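Local coordinates for uncharacterized protein (Bacteroides cellulosilyticus, PDB 5JVK) that probably hydrolyses O-glycosidic bonds, as a gut-bacterial member of glycoside hydrolase family 39, at residues T444-K458 and D481-Y495. Numbering follows the deposited sequence.
Sequences TAWTTKAEGTTIRVK and DNGYLVLNLSILPQY
L489 packs against the side chains of A445, T447 and I455 and against the backbone carbonyl of W446. L489 CB sits 3.7 Å from T447 CG2 and also close to T453 O. L489 CG lies against I455 CG1. From there the branches part: L489 CD1 wedges between W446 O and I455 CG1, 3.7 Å from the latter, whereas L489 CD2 reaches A445 CB at 3.8 Å. With CG anti to the carbonyl carbon (chi1 -56°), the fork spans strands 444-447 and 453-458. L487 CD1 touches both A445 CB and V457 CG2, continuing the apolar layer.

Both pairings are antiparallel. Strands 453-458 and 484-489 form a two-stranded ribbon, with T453, I455 and V457 in hydrogen-bonded pairs with L489, L487 and L485; T444 and A445 pair with Y495 and Q494 inside the six-stranded antiparallel sheet that follows the eight-stranded parallel barrel in the chain. This C-terminal β-structure abuts barrel helix 350-366, whose R359 NH1 donates to I491 O. Q494 O is gripped twice, by A445 N and, from above the carbonyl plane, by T444 OG1.

On the face that carries T454, R456 and K458, opposite L489 and I455, R456 forms a salt bridge with D481. R456 NE donates to D481 OD2 at 3.0 Å with an N-H...O angle of 171°. D481 OD2 accepts through its anti lone pair, close to the guanidinium plane; the guanidinium and carboxylate planes are 88° apart, and V486 CG2 lies over one guanidinium face. Next along, K458 CB stands over the Y484 ring, 4.2 Å from its centroid, a CH-pi contact. T454 OG1 donates to N488 OD1 at 2.9 Å in the carbonyl plane. A water accepts from Q494 NE2 and S490 N and lies within hydrogen-bonding reach of A445 O and L492 O, while at the K449-G452 turn a second water donates to A450 O and accepts from I491 N, 2.9 Å from each.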
# COMPACT_ATOMS: atom_id res chain seq x y z
N THR A 444 -7.68 10.23 -15.65
CA THR A 444 -6.95 10.85 -14.54
C THR A 444 -5.97 11.86 -15.09
O THR A 444 -5.44 11.68 -16.19
CB THR A 444 -6.22 9.83 -13.64
OG1 THR A 444 -5.64 10.52 -12.52
CG2 THR A 444 -5.12 9.07 -14.39
N ALA A 445 -5.72 12.93 -14.33
CA ALA A 445 -4.82 13.99 -14.77
C ALA A 445 -4.04 14.59 -13.61
O ALA A 445 -4.60 14.85 -12.55
CB ALA A 445 -5.60 15.07 -15.50
N TRP A 446 -2.74 14.79 -13.83
CA TRP A 446 -1.87 15.44 -12.86
C TRP A 446 -0.68 16.08 -13.55
O TRP A 446 -0.42 15.82 -14.73
CB TRP A 446 -1.41 14.44 -11.78
CG TRP A 446 -0.37 13.42 -12.22
CD1 TRP A 446 0.98 13.58 -12.25
CD2 TRP A 446 -0.62 12.07 -12.63
NE1 TRP A 446 1.59 12.43 -12.68
CE2 TRP A 446 0.63 11.49 -12.92
CE3 TRP A 446 -1.78 11.30 -12.80
CZ2 TRP A 446 0.76 10.17 -13.36
CZ3 TRP A 446 -1.65 9.98 -13.24
CH2 TRP A 446 -0.38 9.43 -13.52
N THR A 447 0.04 16.92 -12.80
CA THR A 447 1.28 17.52 -13.27
C THR A 447 2.41 17.13 -12.33
O THR A 447 2.20 16.98 -11.12
CB THR A 447 1.18 19.06 -13.40
OG1 THR A 447 2.42 19.58 -13.90
CG2 THR A 447 0.85 19.75 -12.08
N THR A 448 3.61 16.96 -12.89
CA THR A 448 4.82 16.76 -12.10
C THR A 448 5.36 18.07 -11.52
O THR A 448 6.19 18.05 -10.61
CB THR A 448 5.92 16.07 -12.93
OG1 THR A 448 6.20 16.84 -14.11
CG2 THR A 448 5.48 14.67 -13.34
N LYS A 449 4.91 19.21 -12.04
CA LYS A 449 5.37 20.52 -11.56
C LYS A 449 4.80 20.85 -10.18
O LYS A 449 3.58 20.86 -10.00
CB LYS A 449 5.03 21.62 -12.57
CG LYS A 449 5.82 21.49 -13.87
CD LYS A 449 5.27 22.36 -14.99
CE LYS A 449 5.47 23.85 -14.71
NZ LYS A 449 5.41 24.65 -15.97
N ALA A 450 5.69 21.12 -9.23
CA ALA A 450 5.33 21.38 -7.83
C ALA A 450 4.33 22.53 -7.67
O ALA A 450 3.35 22.42 -6.94
CB ALA A 450 6.58 21.68 -7.02
N GLU A 451 4.60 23.63 -8.38
CA GLU A 451 3.75 24.82 -8.36
C GLU A 451 2.38 24.66 -9.02
O GLU A 451 1.48 25.45 -8.76
CB GLU A 451 4.50 26.03 -8.98
CG GLU A 451 4.73 25.98 -10.49
CD GLU A 451 5.99 25.22 -10.92
OE1 GLU A 451 6.51 24.40 -10.13
OE2 GLU A 451 6.44 25.44 -12.07
N GLY A 452 2.23 23.66 -9.89
CA GLY A 452 0.97 23.40 -10.61
C GLY A 452 0.95 24.06 -11.98
O GLY A 452 1.74 24.97 -12.24
N THR A 453 0.08 23.57 -12.86
CA THR A 453 -0.18 24.20 -14.17
C THR A 453 -1.64 24.06 -14.56
O THR A 453 -2.38 23.25 -14.00
CB THR A 453 0.65 23.58 -15.32
OG1 THR A 453 0.47 22.16 -15.34
CG2 THR A 453 2.11 23.90 -15.17
N THR A 454 -2.04 24.86 -15.55
CA THR A 454 -3.34 24.77 -16.18
C THR A 454 -3.16 24.21 -17.59
O THR A 454 -2.24 24.61 -18.31
CB THR A 454 -4.01 26.15 -16.25
OG1 THR A 454 -4.16 26.67 -14.92
CG2 THR A 454 -5.38 26.07 -16.92
N ILE A 455 -4.02 23.26 -17.97
CA ILE A 455 -4.07 22.76 -19.35
C ILE A 455 -5.51 22.73 -19.87
O ILE A 455 -6.47 22.77 -19.11
CB ILE A 455 -3.44 21.35 -19.50
CG1 ILE A 455 -4.16 20.30 -18.63
CG2 ILE A 455 -1.96 21.39 -19.15
CD1 ILE A 455 -3.96 18.89 -19.13
N ARG A 456 -5.62 22.65 -21.20
CA ARG A 456 -6.91 22.57 -21.88
C ARG A 456 -6.94 21.28 -22.66
O ARG A 456 -6.21 21.13 -23.63
CB ARG A 456 -7.08 23.78 -22.80
CG ARG A 456 -7.43 25.03 -22.03
CD ARG A 456 -7.25 26.30 -22.84
NE ARG A 456 -7.90 27.43 -22.18
CZ ARG A 456 -7.42 28.07 -21.10
NH1 ARG A 456 -6.27 27.73 -20.53
NH2 ARG A 456 -8.12 29.08 -20.59
N VAL A 457 -7.78 20.34 -22.23
CA VAL A 457 -7.94 19.05 -22.90
C VAL A 457 -9.26 19.07 -23.64
O VAL A 457 -10.28 19.44 -23.06
CB VAL A 457 -7.96 17.88 -21.88
CG1 VAL A 457 -8.01 16.54 -22.60
CG2 VAL A 457 -6.75 17.96 -20.96
N LYS A 458 -9.25 18.68 -24.92
CA LYS A 458 -10.49 18.59 -25.69
C LYS A 458 -11.40 17.54 -25.06
O LYS A 458 -10.94 16.44 -24.75
CB LYS A 458 -10.23 18.24 -27.16
CG LYS A 458 -11.51 18.04 -27.96
CD LYS A 458 -11.29 18.11 -29.46
CE LYS A 458 -12.62 17.96 -30.20
NZ LYS A 458 -12.43 17.62 -31.63
N ASP A 481 -14.00 25.81 -22.00
CA ASP A 481 -13.56 26.90 -22.88
C ASP A 481 -13.63 26.45 -24.34
O ASP A 481 -12.66 25.91 -24.87
CB ASP A 481 -12.15 27.34 -22.50
CG ASP A 481 -11.61 28.45 -23.40
OD1 ASP A 481 -12.40 29.27 -23.91
OD2 ASP A 481 -10.37 28.49 -23.60
N ASN A 482 -14.80 26.64 -24.95
CA ASN A 482 -15.00 26.42 -26.39
C ASN A 482 -14.67 24.97 -26.81
O ASN A 482 -13.86 24.73 -27.71
CB ASN A 482 -14.18 27.45 -27.19
CG ASN A 482 -14.55 27.49 -28.67
OD1 ASN A 482 -15.72 27.30 -29.04
ND2 ASN A 482 -13.56 27.74 -29.51
N GLY A 483 -15.29 24.02 -26.12
CA GLY A 483 -15.08 22.59 -26.38
C GLY A 483 -13.84 21.96 -25.74
O GLY A 483 -13.53 20.81 -26.04
N TYR A 484 -13.16 22.70 -24.86
CA TYR A 484 -12.00 22.20 -24.12
C TYR A 484 -12.26 22.30 -22.63
O TYR A 484 -12.76 23.32 -22.15
CB TYR A 484 -10.74 23.01 -24.46
CG TYR A 484 -10.15 22.70 -25.81
CD1 TYR A 484 -10.75 23.15 -26.98
CD2 TYR A 484 -8.98 21.94 -25.92
CE1 TYR A 484 -10.21 22.86 -28.22
CE2 TYR A 484 -8.43 21.64 -27.16
CZ TYR A 484 -9.05 22.11 -28.31
OH TYR A 484 -8.51 21.82 -29.54
N LEU A 485 -11.91 21.24 -21.90
CA LEU A 485 -11.99 21.25 -20.44
C LEU A 485 -10.74 21.92 -19.89
O LEU A 485 -9.63 21.46 -20.16
CB LEU A 485 -12.11 19.82 -19.90
CG LEU A 485 -13.29 19.01 -20.43
CD1 LEU A 485 -13.21 17.57 -19.93
CD2 LEU A 485 -14.61 19.64 -20.04
N VAL A 486 -10.92 23.01 -19.13
CA VAL A 486 -9.81 23.72 -18.50
C VAL A 486 -9.53 23.05 -17.16
O VAL A 486 -10.35 23.15 -16.24
CB VAL A 486 -10.14 25.22 -18.27
CG1 VAL A 486 -8.93 25.95 -17.69
CG2 VAL A 486 -10.58 25.88 -19.57
N LEU A 487 -8.39 22.36 -17.06
CA LEU A 487 -8.01 21.62 -15.85
C LEU A 487 -6.85 22.29 -15.14
O LEU A 487 -5.81 22.55 -15.75
CB LEU A 487 -7.60 20.19 -16.21
CG LEU A 487 -8.64 19.31 -16.91
CD1 LEU A 487 -8.03 17.94 -17.22
CD2 LEU A 487 -9.89 19.16 -16.06
N ASN A 488 -7.03 22.56 -13.84
CA ASN A 488 -5.99 23.14 -13.00
C ASN A 488 -5.24 22.02 -12.29
O ASN A 488 -5.66 21.56 -11.23
CB ASN A 488 -6.60 24.12 -12.00
CG ASN A 488 -7.24 25.32 -12.67
OD1 ASN A 488 -6.62 25.97 -13.51
ND2 ASN A 488 -8.49 25.60 -12.32
N LEU A 489 -4.14 21.59 -12.90
CA LEU A 489 -3.41 20.41 -12.45
C LEU A 489 -2.55 20.72 -11.23
O LEU A 489 -1.95 21.80 -11.13
CB LEU A 489 -2.53 19.85 -13.57
CG LEU A 489 -3.21 19.48 -14.89
CD1 LEU A 489 -2.18 18.84 -15.82
CD2 LEU A 489 -4.38 18.54 -14.68
N SER A 490 -2.50 19.76 -10.32
CA SER A 490 -1.54 19.75 -9.22
C SER A 490 -0.79 18.42 -9.22
O SER A 490 -1.06 17.54 -10.04
CB SER A 490 -2.26 19.96 -7.88
OG SER A 490 -3.01 18.82 -7.50
N ILE A 491 0.14 18.28 -8.29
CA ILE A 491 0.81 17.00 -8.03
C ILE A 491 -0.18 15.89 -7.66
O ILE A 491 0.04 14.72 -7.98
CB ILE A 491 1.95 17.11 -6.97
CG1 ILE A 491 1.42 17.53 -5.59
CG2 ILE A 491 3.03 18.08 -7.46
CD1 ILE A 491 2.47 17.49 -4.51
N LEU A 492 -1.28 16.27 -6.99
CA LEU A 492 -2.34 15.35 -6.61
C LEU A 492 -3.24 15.06 -7.81
O LEU A 492 -3.80 15.99 -8.39
CB LEU A 492 -3.18 15.96 -5.49
CG LEU A 492 -2.44 16.29 -4.19
CD1 LEU A 492 -3.10 17.45 -3.46
CD2 LEU A 492 -2.35 15.05 -3.30
N PRO A 493 -3.38 13.77 -8.20
CA PRO A 493 -4.24 13.50 -9.35
C PRO A 493 -5.71 13.86 -9.15
O PRO A 493 -6.23 13.72 -8.04
CB PRO A 493 -4.10 11.98 -9.55
CG PRO A 493 -2.79 11.64 -8.94
CD PRO A 493 -2.65 12.56 -7.77
N GLN A 494 -6.34 14.34 -10.22
CA GLN A 494 -7.78 14.52 -10.27
C GLN A 494 -8.33 13.60 -11.35
O GLN A 494 -7.57 13.09 -12.17
CB GLN A 494 -8.15 15.98 -10.53
CG GLN A 494 -7.85 16.50 -11.93
CD GLN A 494 -7.86 18.01 -12.00
OE1 GLN A 494 -8.77 18.60 -12.58
NE2 GLN A 494 -6.86 18.64 -11.40
N TYR A 495 -9.64 13.41 -11.35
CA TYR A 495 -10.29 12.37 -12.14
C TYR A 495 -11.55 12.88 -12.83
O TYR A 495 -12.36 13.58 -12.22
CB TYR A 495 -10.66 11.20 -11.23
CG TYR A 495 -9.54 10.73 -10.31
CD1 TYR A 495 -8.59 9.81 -10.75
CD2 TYR A 495 -9.44 11.22 -9.01
CE1 TYR A 495 -7.57 9.38 -9.91
CE2 TYR A 495 -8.43 10.80 -8.16
CZ TYR A 495 -7.49 9.88 -8.62
OH TYR A 495 -6.48 9.47 -7.78
O HOH W 1 -4.26 17.20 -10.87
O HOH W 2 0.83 21.03 -7.55